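Putative transcriptional regulator (MarR/EmrR family) (Acinetobacter sp. ADP1, PDB 3NRV) probably binds DNA as a two-subunit transcription factor of the MarR/EmrR family, carrying a winged helix-turn-helix in each subunit. Local coordinates at residues T30-K35 against I116-Q121; G39-R44 against L64-A69; W43-V48 against K76-K81; N87-S90 against Y96-N99. One frame throughout, in Å; residues are numbered along the deposited sequence. Where two conformers were deposited one is given.

Contact 1 of 4, residues T30-K35 against I116-Q121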
loop_
_atom_site.group_PDB
_atom_site.type_symbol
_atom_site.label_atom_id
_atom_site.label_comp_id
_atom_site.label_asym_id
_atom_site.label_seq_id
_atom_site.Cartn_x
_atom_site.Cartn_y
_atom_site.Cartn_z
ATOM N N THR C 30 6.171 8.872 6.933
ATOM C CA THR C 30 7.011 9.762 7.726
ATOM C C THR C 30 8.119 10.349 6.870
ATOM O O THR C 30 8.359 11.550 6.904
ATOM C CB THR C 30 7.668 9.024 8.904
ATOM O OG1 THR C 30 6.657 8.569 9.797
ATOM C CG2 THR C 30 8.604 9.963 9.674
ATOM N N ALA C 31 8.797 9.496 6.107
ATOM C CA ALA C 31 9.968 9.931 5.350
ATOM C C ALA C 31 9.622 11.021 4.343
ATOM O O ALA C 31 10.253 12.084 4.331
ATOM C CB ALA C 31 10.639 8.747 4.660
ATOM N N TYR C 32 8.619 10.763 3.504
ATOM C CA TYR C 32 8.216 11.740 2.494
ATOM C C TYR C 32 7.660 12.995 3.113
ATOM O O TYR C 32 7.883 14.097 2.604
ATOM C CB TYR C 32 7.205 11.141 1.495
ATOM C CG TYR C 32 7.904 10.235 0.507
ATOM C CD1 TYR C 32 7.937 8.864 0.694
ATOM C CD2 TYR C 32 8.573 10.764 -0.590
ATOM C CE1 TYR C 32 8.606 8.031 -0.210
ATOM C CE2 TYR C 32 9.247 9.946 -1.492
ATOM C CZ TYR C 32 9.266 8.593 -1.293
ATOM O OH TYR C 32 9.947 7.788 -2.175
ATOM N N THR C 33 6.926 12.842 4.205
ATOM C CA THR C 33 6.354 14.020 4.847
ATOM C C THR C 33 7.450 14.926 5.398
ATOM O O THR C 33 7.407 16.138 5.218
ATOM C CB THR C 33 5.358 13.661 5.959
ATOM O OG1 THR C 33 4.171 13.117 5.367
ATOM C CG2 THR C 33 4.970 14.920 6.741
ATOM N N GLN C 34 8.445 14.327 6.040
ATOM C CA GLN C 34 9.520 15.107 6.656
ATOM C C GLN C 34 10.479 15.689 5.630
ATOM O O GLN C 34 11.043 16.764 5.837
ATOM C CB GLN C 34 10.288 14.250 7.668
ATOM C CG GLN C 34 9.467 13.969 8.925
ATOM C CD GLN C 34 10.259 13.262 10.008
ATOM O OE1 GLN C 34 11.314 12.681 9.744
ATOM N NE2 GLN C 34 9.744 13.299 11.238
ATOM N N LYS C 35 10.672 14.979 4.525
ATOM C CA LYS C 35 11.648 15.397 3.546
ATOM C C LYS C 35 11.062 16.304 2.468
ATOM O O LYS C 35 11.743 17.207 1.981
ATOM C CB LYS C 35 12.310 14.179 2.917
ATOM C CG LYS C 35 13.560 14.487 2.151
ATOM C CD LYS C 35 14.465 13.273 2.119
ATOM C CE LYS C 35 15.925 13.665 1.918
ATOM N NZ LYS C 35 16.479 14.414 3.089
ATOM N N ILE C 116 14.458 6.169 -5.203
ATOM C CA ILE C 116 15.428 5.226 -5.738
ATOM C C ILE C 116 16.350 4.709 -4.639
ATOM O O ILE C 116 16.627 3.510 -4.569
ATOM C CB ILE C 116 16.228 5.868 -6.903
ATOM C CG1 ILE C 116 15.344 5.944 -8.148
ATOM C CG2 ILE C 116 17.486 5.067 -7.224
ATOM C CD1 ILE C 116 15.805 7.001 -9.140
ATOM N N GLU C 117 16.791 5.604 -3.765
ATOM C CA GLU C 117 17.619 5.195 -2.635
ATOM C C GLU C 117 16.894 4.272 -1.657
ATOM O O GLU C 117 17.475 3.303 -1.174
ATOM C CB GLU C 117 18.248 6.406 -1.930
ATOM C CG GLU C 117 19.406 6.992 -2.731
ATOM C CD GLU C 117 20.347 5.915 -3.273
ATOM O OE1 GLU C 117 21.025 5.247 -2.460
ATOM O OE2 GLU C 117 20.409 5.734 -4.513
ATOM N N ARG C 118 15.622 4.551 -1.381
ATOM C CA ARG C 118 14.850 3.691 -0.488
ATOM C C ARG C 118 14.637 2.285 -1.065
ATOM O O ARG C 118 14.621 1.300 -0.325
ATOM C CB ARG C 118 13.514 4.352 -0.108
ATOM C CG ARG C 118 13.698 5.622 0.768
ATOM C CD ARG C 118 12.372 6.286 1.113
ATOM N NE ARG C 118 11.513 5.416 1.920
ATOM C CZ ARG C 118 11.640 5.258 3.238
ATOM N NH1 ARG C 118 12.601 5.897 3.890
ATOM N NH2 ARG C 118 10.829 4.450 3.902
ATOM N N GLU C 119 14.470 2.197 -2.386
ATOM C CA GLU C 119 14.250 0.918 -3.060
ATOM C C GLU C 119 15.545 0.114 -3.030
ATOM O O GLU C 119 15.544 -1.092 -2.768
ATOM C CB GLU C 119 13.791 1.161 -4.511
ATOM C CG GLU C 119 13.911 -0.026 -5.462
ATOM C CD GLU C 119 12.745 -1.011 -5.348
ATOM O OE1 GLU C 119 11.824 -0.776 -4.524
ATOM O OE2 GLU C 119 12.758 -2.033 -6.076
ATOM N N LYS C 120 16.646 0.795 -3.311
ATOM C CA LYS C 120 17.967 0.187 -3.199
ATOM C C LYS C 120 18.176 -0.369 -1.795
ATOM O O LYS C 120 18.626 -1.492 -1.628
ATOM C CB LYS C 120 19.048 1.204 -3.539
ATOM C CG LYS C 120 20.458 0.632 -3.548
ATOM C CD LYS C 120 21.475 1.717 -3.865
ATOM C CE LYS C 120 22.906 1.225 -3.656
ATOM N NZ LYS C 120 23.873 2.357 -3.723
ATOM N N GLN C 121 17.807 0.407 -0.779
ATOM C CA GLN C 121 17.953 -0.052 0.596
ATOM C C GLN C 121 17.113 -1.300 0.875
ATOM O O GLN C 121 17.604 -2.270 1.460
ATOM C CB GLN C 121 17.622 1.081 1.585
ATOM C CG GLN C 121 17.764 0.661 3.033
ATOM C CD GLN C 121 17.517 1.798 4.005
ATOM O OE1 GLN C 121 16.868 2.789 3.666
ATOM N NE2 GLN C 121 18.026 1.652 5.229
#
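Arg-118 reaches from helix 102-122 to helix 13-36, where it meets Ala-31 and Tyr-32. Its CB bond already points at the opposing helix, and CG lies anti to the carbonyl carbon (chi1 -67°), carrying the aliphatic part across the gap between the helices. CG continues the extended run, and Arg-118 CD passes the end of Tyr-32 at a loose 4.4 Å from Tyr-32 OH, placed obliquely to the ring. A bend about CG-CD (chi3 63°) follows, so that NE leaves the tyrosine hydroxyl behind and heads for the methyl of Ala-31. Arg-118 CZ then lies 3.9 Å from Ala-31 CB, and Arg-118 NH1 closes to 3.5 Å from the same methyl. That methyl sits over one face of the guanidinium, displaced toward its rim, so the contact is flat packing of an alkyl group on a planar cation. The other terminal nitrogen, NH2, is hydrogen-bonded to Ser-28 OG, one turn earlier on helix 13-36, which holds the rotation of the group. Tyr-32, buried, is stacked against Trp-43 of helix 40-51 and meets Phe-114 edge-to-face. Arg-118 also packs on Met-148 of the second subunit, whose Ala-13 and Thr-14 bind the neighbouring Glu-119. The pair therefore lies where helices 13-36 and 102-122 pass each other beside the dimer interface, with helix 40-51 covering the tyrosine side.

Contact 2 of 4, residues G39-R44 against L64-A69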
loop_
_atom_site.group_PDB
_atom_site.type_symbol
_atom_site.label_atom_id
_atom_site.label_comp_id
_atom_site.label_asym_id
_atom_site.label_seq_id
_atom_site.Cartn_x
_atom_site.Cartn_y
_atom_site.Cartn_z
ATOM N N GLY C 39 2.563 13.274 1.641
ATOM C CA GLY C 39 2.387 11.926 2.165
ATOM C C GLY C 39 2.809 10.858 1.168
ATOM O O GLY C 39 3.092 11.153 -0.002
HETATM N N MSE C 40 2.856 9.608 1.627
HETATM C CA MSE C 40 3.255 8.479 0.785
HETATM C C MSE C 40 2.280 8.309 -0.385
HETATM O O MSE C 40 2.667 8.038 -1.523
HETATM C CB MSE C 40 3.298 7.194 1.650
HETATM C CG MSE C 40 3.393 5.862 0.854
HETATM SE SE MSE C 40 5.050 5.992 -0.228
HETATM C CE MSE C 40 5.433 4.100 -0.508
ATOM N N THR C 41 0.996 8.469 -0.110
ATOM C CA THR C 41 0.006 8.280 -1.166
ATOM C C THR C 41 0.085 9.380 -2.225
ATOM O O THR C 41 -0.032 9.118 -3.426
ATOM C CB THR C 41 -1.409 8.125 -0.593
ATOM O OG1 THR C 41 -1.447 6.930 0.202
ATOM C CG2 THR C 41 -2.435 8.024 -1.726
ATOM N N GLU C 42 0.310 10.613 -1.789
ATOM C CA GLU C 42 0.617 11.687 -2.739
ATOM C C GLU C 42 1.802 11.321 -3.634
ATOM O O GLU C 42 1.736 11.481 -4.864
ATOM C CB GLU C 42 0.870 13.002 -1.987
ATOM C CG GLU C 42 -0.443 13.548 -1.421
ATOM C CD GLU C 42 -0.275 14.763 -0.529
ATOM O OE1 GLU C 42 0.677 14.815 0.263
ATOM O OE2 GLU C 42 -1.117 15.669 -0.620
ATOM N N TRP C 43 2.885 10.853 -3.017
ATOM C CA TRP C 43 4.077 10.426 -3.767
ATOM C C TRP C 43 3.757 9.299 -4.774
ATOM O O TRP C 43 4.186 9.344 -5.918
ATOM C CB TRP C 43 5.232 9.991 -2.828
ATOM C CG TRP C 43 6.266 9.265 -3.606
ATOM C CD1 TRP C 43 6.561 7.931 -3.562
ATOM C CD2 TRP C 43 7.071 9.823 -4.653
ATOM N NE1 TRP C 43 7.531 7.635 -4.502
ATOM C CE2 TRP C 43 7.853 8.772 -5.180
ATOM C CE3 TRP C 43 7.211 11.108 -5.177
ATOM C CZ2 TRP C 43 8.773 8.980 -6.205
ATOM C CZ3 TRP C 43 8.127 11.306 -6.197
ATOM C CH2 TRP C 43 8.891 10.247 -6.698
ATOM N N ARG C 44 3.007 8.285 -4.347
ATOM C CA ARG C 44 2.669 7.186 -5.251
ATOM C C ARG C 44 1.961 7.703 -6.507
ATOM O O ARG C 44 2.227 7.269 -7.628
ATOM C CB ARG C 44 1.802 6.126 -4.533
ATOM C CG ARG C 44 2.522 5.431 -3.343
ATOM C CD ARG C 44 1.612 4.394 -2.656
ATOM N NE ARG C 44 1.340 3.269 -3.563
ATOM C CZ ARG C 44 0.309 2.426 -3.455
ATOM N NH1 ARG C 44 -0.577 2.581 -2.486
ATOM N NH2 ARG C 44 0.167 1.428 -4.330
ATOM N N LEU C 64 -2.345 1.518 -9.011
ATOM C CA LEU C 64 -1.920 1.515 -7.614
ATOM C C LEU C 64 -2.635 0.476 -6.739
ATOM O O LEU C 64 -2.102 0.066 -5.707
ATOM C CB LEU C 64 -2.095 2.912 -6.994
ATOM C CG LEU C 64 -1.254 4.037 -7.617
ATOM C CD1 LEU C 64 -1.526 5.366 -6.881
ATOM C CD2 LEU C 64 0.238 3.698 -7.578
ATOM N N GLY C 65 -3.853 0.095 -7.124
ATOM C CA GLY C 65 -4.684 -0.737 -6.270
ATOM C C GLY C 65 -5.465 0.007 -5.197
ATOM O O GLY C 65 -6.180 -0.613 -4.399
ATOM N N LEU C 66 -5.316 1.328 -5.136
ATOM C CA LEU C 66 -6.159 2.110 -4.236
ATOM C C LEU C 66 -7.466 2.327 -4.953
ATOM O O LEU C 66 -7.461 2.528 -6.161
ATOM C CB LEU C 66 -5.530 3.467 -3.918
ATOM C CG LEU C 66 -4.332 3.487 -2.971
ATOM C CD1 LEU C 66 -3.698 4.870 -2.943
ATOM C CD2 LEU C 66 -4.752 3.057 -1.579
ATOM N N ASP C 67 -8.578 2.309 -4.222
ATOM C CA ASP C 67 -9.869 2.536 -4.854
ATOM C C ASP C 67 -10.014 3.946 -5.401
ATOM O O ASP C 67 -9.230 4.826 -5.082
ATOM C CB ASP C 67 -11.066 2.102 -3.978
ATOM C CG ASP C 67 -11.317 3.006 -2.763
ATOM O OD1 ASP C 67 -10.987 4.214 -2.766
ATOM O OD2 ASP C 67 -11.912 2.482 -1.790
ATOM N N LYS C 68 -11.020 4.138 -6.239
ATOM C CA LYS C 68 -11.204 5.388 -6.942
ATOM C C LYS C 68 -11.451 6.564 -6.015
ATOM O O LYS C 68 -11.058 7.689 -6.322
ATOM C CB LYS C 68 -12.359 5.267 -7.932
ATOM C CG LYS C 68 -12.009 4.472 -9.162
ATOM C CD LYS C 68 -12.839 4.933 -10.337
ATOM C CE LYS C 68 -13.638 3.783 -10.912
ATOM N NZ LYS C 68 -14.385 4.223 -12.124
ATOM N N ALA C 69 -12.119 6.304 -4.894
ATOM C CA ALA C 69 -12.443 7.358 -3.937
ATOM C C ALA C 69 -11.147 7.891 -3.321
ATOM O O ALA C 69 -10.970 9.101 -3.158
ATOM C CB ALA C 69 -13.397 6.824 -2.845
#
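Arg-44 and Leu-64 lie alongside each other, their side chains running in opposite senses, the guanidinium ending beside the leucine carbonyl. The arginine runs straight from CB to CD with CG beside its own backbone N, then folds at chi3 (67°). This bend brings Arg-44 NH2 to 3.0 Å from Leu-64 O. The approach is in the carbonyl plane, on a lone pair, but the bond is bent, with 132° at the hydrogen, and the oxygen stands 25° out of the guanidinium plane. Leu-64 CB lies over one face of the guanidinium, 3.8 Å from Arg-44 NH2, while the leucine methyls run back along the arginine, CD1 coming to 4.1 Å from Arg-44 CB. The carbonyl so met belongs to the last turn of helix 57-64. There Gly-65 takes positive phi and begins the turn of the helix-turn-helix, and Asp-67, whose OD1 binds Ala-70 N, caps helix 68-80, the recognition helix in this family. Leu-66, within that turn, passes the arginine at a slant, its CG 3.9 Å from Arg-44 NH1. NH1 itself is hydrogen-bonded to Asn-22 OD1 of the second subunit, so the two terminal nitrogens serve different chains. Thr-41 and Leu-66 meet tip to tip, methyl to methyl, at 3.6 Å between CG2 and CD1. Thr-41 holds CG2 anti to the backbone N and leaves OG1 for Asp-62 O of the second subunit.

Contact 3 of 4, residues W43-V48 against K76-K81. With SO4 (sulfate ion), chain L.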
loop_
_atom_site.group_PDB
_atom_site.type_symbol
_atom_site.label_atom_id
_atom_site.label_comp_id
_atom_site.label_asym_id
_atom_site.label_seq_id
_atom_site.Cartn_x
_atom_site.Cartn_y
_atom_site.Cartn_z
ATOM N N TRP C 43 2.885 10.853 -3.017
ATOM C CA TRP C 43 4.077 10.426 -3.767
ATOM C C TRP C 43 3.757 9.299 -4.774
ATOM O O TRP C 43 4.186 9.344 -5.918
ATOM C CB TRP C 43 5.232 9.991 -2.828
ATOM C CG TRP C 43 6.266 9.265 -3.606
ATOM C CD1 TRP C 43 6.561 7.931 -3.562
ATOM C CD2 TRP C 43 7.071 9.823 -4.653
ATOM N NE1 TRP C 43 7.531 7.635 -4.502
ATOM C CE2 TRP C 43 7.853 8.772 -5.180
ATOM C CE3 TRP C 43 7.211 11.108 -5.177
ATOM C CZ2 TRP C 43 8.773 8.980 -6.205
ATOM C CZ3 TRP C 43 8.127 11.306 -6.197
ATOM C CH2 TRP C 43 8.891 10.247 -6.698
ATOM N N ARG C 44 3.007 8.285 -4.347
ATOM C CA ARG C 44 2.669 7.186 -5.251
ATOM C C ARG C 44 1.961 7.703 -6.507
ATOM O O ARG C 44 2.227 7.269 -7.628
ATOM C CB ARG C 44 1.802 6.126 -4.533
ATOM C CG ARG C 44 2.522 5.431 -3.343
ATOM C CD ARG C 44 1.612 4.394 -2.656
ATOM N NE ARG C 44 1.340 3.269 -3.563
ATOM C CZ ARG C 44 0.309 2.426 -3.455
ATOM N NH1 ARG C 44 -0.577 2.581 -2.486
ATOM N NH2 ARG C 44 0.167 1.428 -4.330
ATOM N N ILE C 45 1.059 8.651 -6.319
ATOM C CA ILE C 45 0.325 9.184 -7.453
ATOM C C ILE C 45 1.200 10.059 -8.361
ATOM O O ILE C 45 1.155 9.936 -9.579
ATOM C CB ILE C 45 -0.913 9.951 -6.981
ATOM C CG1 ILE C 45 -1.940 8.930 -6.479
ATOM C CG2 ILE C 45 -1.486 10.761 -8.122
ATOM C CD1 ILE C 45 -3.124 9.540 -5.748
ATOM N N ILE C 46 1.988 10.941 -7.755
ATOM C CA ILE C 46 2.926 11.768 -8.512
ATOM C C ILE C 46 3.824 10.885 -9.375
ATOM O O ILE C 46 4.064 11.167 -10.559
ATOM C CB ILE C 46 3.747 12.669 -7.542
ATOM C CG1 ILE C 46 2.875 13.848 -7.104
ATOM C CG2 ILE C 46 5.024 13.181 -8.193
ATOM C CD1 ILE C 46 3.323 14.445 -5.832
ATOM N N SER C 47 4.304 9.796 -8.791
ATOM C CA SER C 47 5.200 8.906 -9.517
ATOM C C SER C 47 4.475 8.224 -10.692
ATOM O O SER C 47 5.056 8.008 -11.762
ATOM C CB SER C 47 5.837 7.885 -8.569
ATOM O OG SER C 47 6.523 6.890 -9.304
ATOM N N VAL C 48 3.197 7.911 -10.507
ATOM C CA VAL C 48 2.403 7.362 -11.620
ATOM C C VAL C 48 2.220 8.408 -12.720
ATOM O O VAL C 48 2.403 8.116 -13.891
ATOM C CB VAL C 48 1.022 6.822 -11.184
ATOM C CG1 VAL C 48 0.148 6.495 -12.414
ATOM C CG2 VAL C 48 1.198 5.589 -10.322
ATOM N N LYS C 76 -7.403 15.579 -5.665
ATOM C CA LYS C 76 -7.925 16.887 -5.252
ATOM C C LYS C 76 -6.950 17.614 -4.323
ATOM O O LYS C 76 -6.714 18.817 -4.470
ATOM C CB LYS C 76 -9.289 16.741 -4.560
ATOM C CG LYS C 76 -9.933 18.061 -4.144
ATOM C CD LYS C 76 -10.225 18.927 -5.359
ATOM C CE LYS C 76 -11.041 20.176 -5.015
ATOM N NZ LYS C 76 -11.373 20.910 -6.280
ATOM N N LYS C 77 -6.383 16.896 -3.358
ATOM C CA LYS C 77 -5.395 17.519 -2.473
ATOM C C LYS C 77 -4.202 18.036 -3.293
ATOM O O LYS C 77 -3.699 19.137 -3.055
ATOM C CB LYS C 77 -4.903 16.536 -1.418
ATOM C CG LYS C 77 -5.922 16.190 -0.349
ATOM C CD LYS C 77 -6.296 17.411 0.484
ATOM C CE LYS C 77 -7.319 17.049 1.563
ATOM N NZ LYS C 77 -7.754 18.241 2.348
ATOM N N LEU C 78 -3.748 17.228 -4.246
ATOM C CA LEU C 78 -2.593 17.600 -5.072
ATOM C C LEU C 78 -2.933 18.776 -5.979
ATOM O O LEU C 78 -2.071 19.588 -6.315
ATOM C CB LEU C 78 -2.106 16.415 -5.901
ATOM C CG LEU C 78 -1.424 15.278 -5.125
ATOM C CD1 LEU C 78 -1.227 14.085 -6.040
ATOM C CD2 LEU C 78 -0.083 15.719 -4.499
ATOM N N GLU C 79 -4.199 18.872 -6.386
ATOM C CA GLU C 79 -4.642 20.052 -7.122
ATOM C C GLU C 79 -4.572 21.308 -6.249
ATOM O O GLU C 79 -4.120 22.354 -6.704
ATOM C CB GLU C 79 -6.071 19.875 -7.645
ATOM C CG GLU C 79 -6.471 20.948 -8.656
ATOM C CD GLU C 79 -7.986 20.983 -8.908
ATOM O OE1 GLU C 79 -8.767 20.979 -7.933
ATOM O OE2 GLU C 79 -8.382 21.034 -10.086
ATOM N N GLU C 80 -5.031 21.204 -5.008
ATOM C CA GLU C 80 -4.986 22.324 -4.054
ATOM C C GLU C 80 -3.545 22.754 -3.776
ATOM O O GLU C 80 -3.282 23.934 -3.577
ATOM C CB GLU C 80 -5.651 21.945 -2.726
ATOM C CG GLU C 80 -7.165 21.781 -2.802
ATOM C CD GLU C 80 -7.746 20.960 -1.645
ATOM O OE1 GLU C 80 -7.059 20.778 -0.612
ATOM O OE2 GLU C 80 -8.902 20.498 -1.778
ATOM N N LYS C 81 -2.628 21.790 -3.733
ATOM C CA LYS C 81 -1.211 22.083 -3.476
ATOM C C LYS C 81 -0.473 22.511 -4.736
ATOM O O LYS C 81 0.727 22.815 -4.697
ATOM C CB LYS C 81 -0.515 20.873 -2.858
ATOM C CG LYS C 81 -0.978 20.547 -1.444
ATOM C CD LYS C 81 -0.333 19.257 -0.956
ATOM C CE LYS C 81 -0.958 18.784 0.351
ATOM N NZ LYS C 81 -0.032 17.856 1.060
HETATM S S SO4 L . -8.676 15.843 5.317
HETATM O O1 SO4 L . -9.531 16.216 6.442
HETATM O O2 SO4 L . -8.286 14.441 5.466
HETATM O O3 SO4 L . -9.429 16.041 4.079
HETATM O O4 SO4 L . -7.466 16.661 5.320
#
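Leu-78 of helix 68-80 points its fork at helix 40-51 and lays one methyl against each of two successive isoleucines. Leu-78 CD1 meets Ile-45 CG2 at 3.9 Å, and Leu-78 CD2 meets Ile-46 CD1 at the same distance. Both isoleucines run at a slant to the leucine, but they offer different branches. Ile-45 points its CB bond across the gap and presents the short methyl, CG2, which stands anti to the backbone N because chi1, measured to CG1, is -72°. Ile-46 leaves the helix at the flank, and its longer branch, with chi2 at 158°, brings the terminal methyl CD1 round to the leucine. The contact is thus wholly apolar and buried, one side chain spread over two neighbours. Ile-60 and Leu-64 of helix 57-64 cover Ile-45, Leu-107 and Tyr-108 of helix 102-122 cover Ile-46, and Tyr-83 and Ile-84 close on Leu-78. On the exposed side of helix 68-80, Lys-77 folds at chi2 (-64°) and holds a sulfate ion weakly, its NZ 3.3 Å from O3 and 3.4 Å from O4. Lys-68 of the second subunit binds the same ion, probably a guest from the crystallisation liquor. Packing of the recognition helix through its inner face on the first helix of the three-helix bundle, with helix 57-64 alongside, is the core of a winged helix-turn-helix domain.

Contact 4 of 4, residues N87-S90 against Y96-N99. With SO4 (sulfate ion), chain N.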
loop_
_atom_site.group_PDB
_atom_site.type_symbol
_atom_site.label_atom_id
_atom_site.label_comp_id
_atom_site.label_asym_id
_atom_site.label_seq_id
_atom_site.Cartn_x
_atom_site.Cartn_y
_atom_site.Cartn_z
ATOM N N ASN C 87 -6.520 18.065 -16.904
ATOM C CA ASN C 87 -6.414 18.417 -18.308
ATOM C C ASN C 87 -7.665 17.920 -19.018
ATOM O O ASN C 87 -7.863 16.721 -19.166
ATOM C CB ASN C 87 -5.166 17.792 -18.924
ATOM C CG ASN C 87 -4.966 18.195 -20.370
ATOM O OD1 ASN C 87 -5.875 18.729 -21.009
ATOM N ND2 ASN C 87 -3.768 17.937 -20.898
ATOM N N GLY C 88 -8.510 18.857 -19.432
ATOM C CA GLY C 88 -9.801 18.512 -20.003
ATOM C C GLY C 88 -9.730 17.914 -21.392
ATOM O O GLY C 88 -10.622 17.162 -21.792
ATOM N N HIS C 89 -8.663 18.226 -22.123
ATOM C CA HIS C 89 -8.574 17.837 -23.522
ATOM C C HIS C 89 -9.886 18.210 -24.214
ATOM O O HIS C 89 -10.497 17.385 -24.895
ATOM C CB HIS C 89 -8.315 16.336 -23.650
ATOM C CG HIS C 89 -6.939 15.926 -23.236
ATOM N ND1 HIS C 89 -5.806 16.344 -23.899
ATOM C CD2 HIS C 89 -6.512 15.130 -22.228
ATOM C CE1 HIS C 89 -4.740 15.827 -23.316
ATOM N NE2 HIS C 89 -5.141 15.088 -22.297
ATOM N N SER C 90 -10.321 19.452 -24.014
ATOM C CA SER C 90 -11.611 19.906 -24.520
ATOM C C SER C 90 -11.768 19.659 -26.022
ATOM O O SER C 90 -12.818 19.199 -26.480
ATOM C CB SER C 90 -11.814 21.386 -24.194
ATOM O OG SER C 90 -10.742 22.159 -24.699
ATOM N N TYR C 96 -10.781 13.416 -20.135
ATOM C CA TYR C 96 -9.929 14.268 -19.333
ATOM C C TYR C 96 -8.693 13.457 -18.919
ATOM O O TYR C 96 -8.682 12.225 -18.997
ATOM C CB TYR C 96 -10.685 14.712 -18.089
ATOM C CG TYR C 96 -10.769 13.635 -17.034
ATOM C CD1 TYR C 96 -9.904 13.641 -15.941
ATOM C CD2 TYR C 96 -11.696 12.597 -17.133
ATOM C CE1 TYR C 96 -9.968 12.653 -14.969
ATOM C CE2 TYR C 96 -11.763 11.601 -16.157
ATOM C CZ TYR C 96 -10.886 11.640 -15.073
ATOM O OH TYR C 96 -10.921 10.666 -14.089
ATOM N N ALA C 97 -7.655 14.147 -18.474
ATOM C CA ALA C 97 -6.511 13.460 -17.887
ATOM C C ALA C 97 -5.974 14.283 -16.719
ATOM O O ALA C 97 -6.185 15.494 -16.664
ATOM C CB ALA C 97 -5.411 13.235 -18.950
ATOM N N ILE C 98 -5.297 13.628 -15.781
ATOM C CA ILE C 98 -4.628 14.347 -14.696
ATOM C C ILE C 98 -3.157 14.511 -15.101
ATOM O O ILE C 98 -2.520 13.538 -15.524
ATOM C CB ILE C 98 -4.707 13.559 -13.379
ATOM C CG1 ILE C 98 -6.170 13.195 -13.033
ATOM C CG2 ILE C 98 -4.004 14.327 -12.223
ATOM C CD1 ILE C 98 -7.054 14.424 -12.781
ATOM N N ASN C 99 -2.622 15.724 -14.991
ATOM C CA ASN C 99 -1.211 15.972 -15.311
ATOM C C ASN C 99 -0.471 16.673 -14.173
ATOM O O ASN C 99 -1.045 17.492 -13.463
ATOM C CB ASN C 99 -1.063 16.878 -16.539
ATOM C CG ASN C 99 -1.695 16.308 -17.792
ATOM O OD1 ASN C 99 -1.718 15.101 -18.017
ATOM N ND2 ASN C 99 -2.188 17.195 -18.633
HETATM S S SO4 N . -1.652 13.161 -21.045
HETATM O O1 SO4 N . -2.688 14.172 -20.805
HETATM O O2 SO4 N . -1.720 12.110 -20.034
HETATM O O3 SO4 N . -1.813 12.585 -22.378
HETATM O O4 SO4 N . -0.332 13.788 -20.977
#
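Asn-87 and Ala-97 form the last pair before the loop of the beta hairpin that makes the wing of the winged helix-turn-helix. It is an antiparallel hydrogen-bonded pair: Asn-87 N gives to Ala-97 O at 2.6 Å, and Ala-97 N gives back to Asn-87 O at 2.7 Å. One step toward the loop the two segments stay close: Tyr-96 CA lies 3.2 Å from Asn-87 O in a CA-H...O contact. Tyr-96 turns its ring away, and its OH binds Val-57 N.

The amide of Asn-87 swings along the chain, with CG anti to the backbone N (chi1 -177°), and OD1 accepts from His-89 N at 3.0 Å, an Asx turn that shapes the start of the loop. The same oxygen sits over the centre of the His-89 ring, covering one face. At the ring's edge, in its plane, lie the Ala-97 methyl and a sulfate ion, probably from the crystallisation liquor, also bound by Asp-54 N and Arg-94 NH2. ND1 has a weak bond to Asp-92, and at the other nitrogen of the ring His-89 NE2 donates to sulfate O1 at 3.0 Å, with 153° at the hydrogen.

From the N terminus, helix 13-36 opens the widest loop, which contact 1 shuts only on helix 102-122, so contacts 2, 3 and 4 all fall within it. Contacts 2 and 3 both start on helix 40-51 and share Trp-43 and Arg-44; contact 2 closes first, at the turn after helix 57-64, contact 3 later, at the end of helix 68-80. The salt bridge Glu-42 to Lys-81 joins them, and Tyr-32 against Trp-43 ties both to contact 1. Contact 4 follows in series, a short hairpin closure in the wing, its centre about 30 Å from that of contact 1. Contacts 1, 2 and 3 also touch the second subunit.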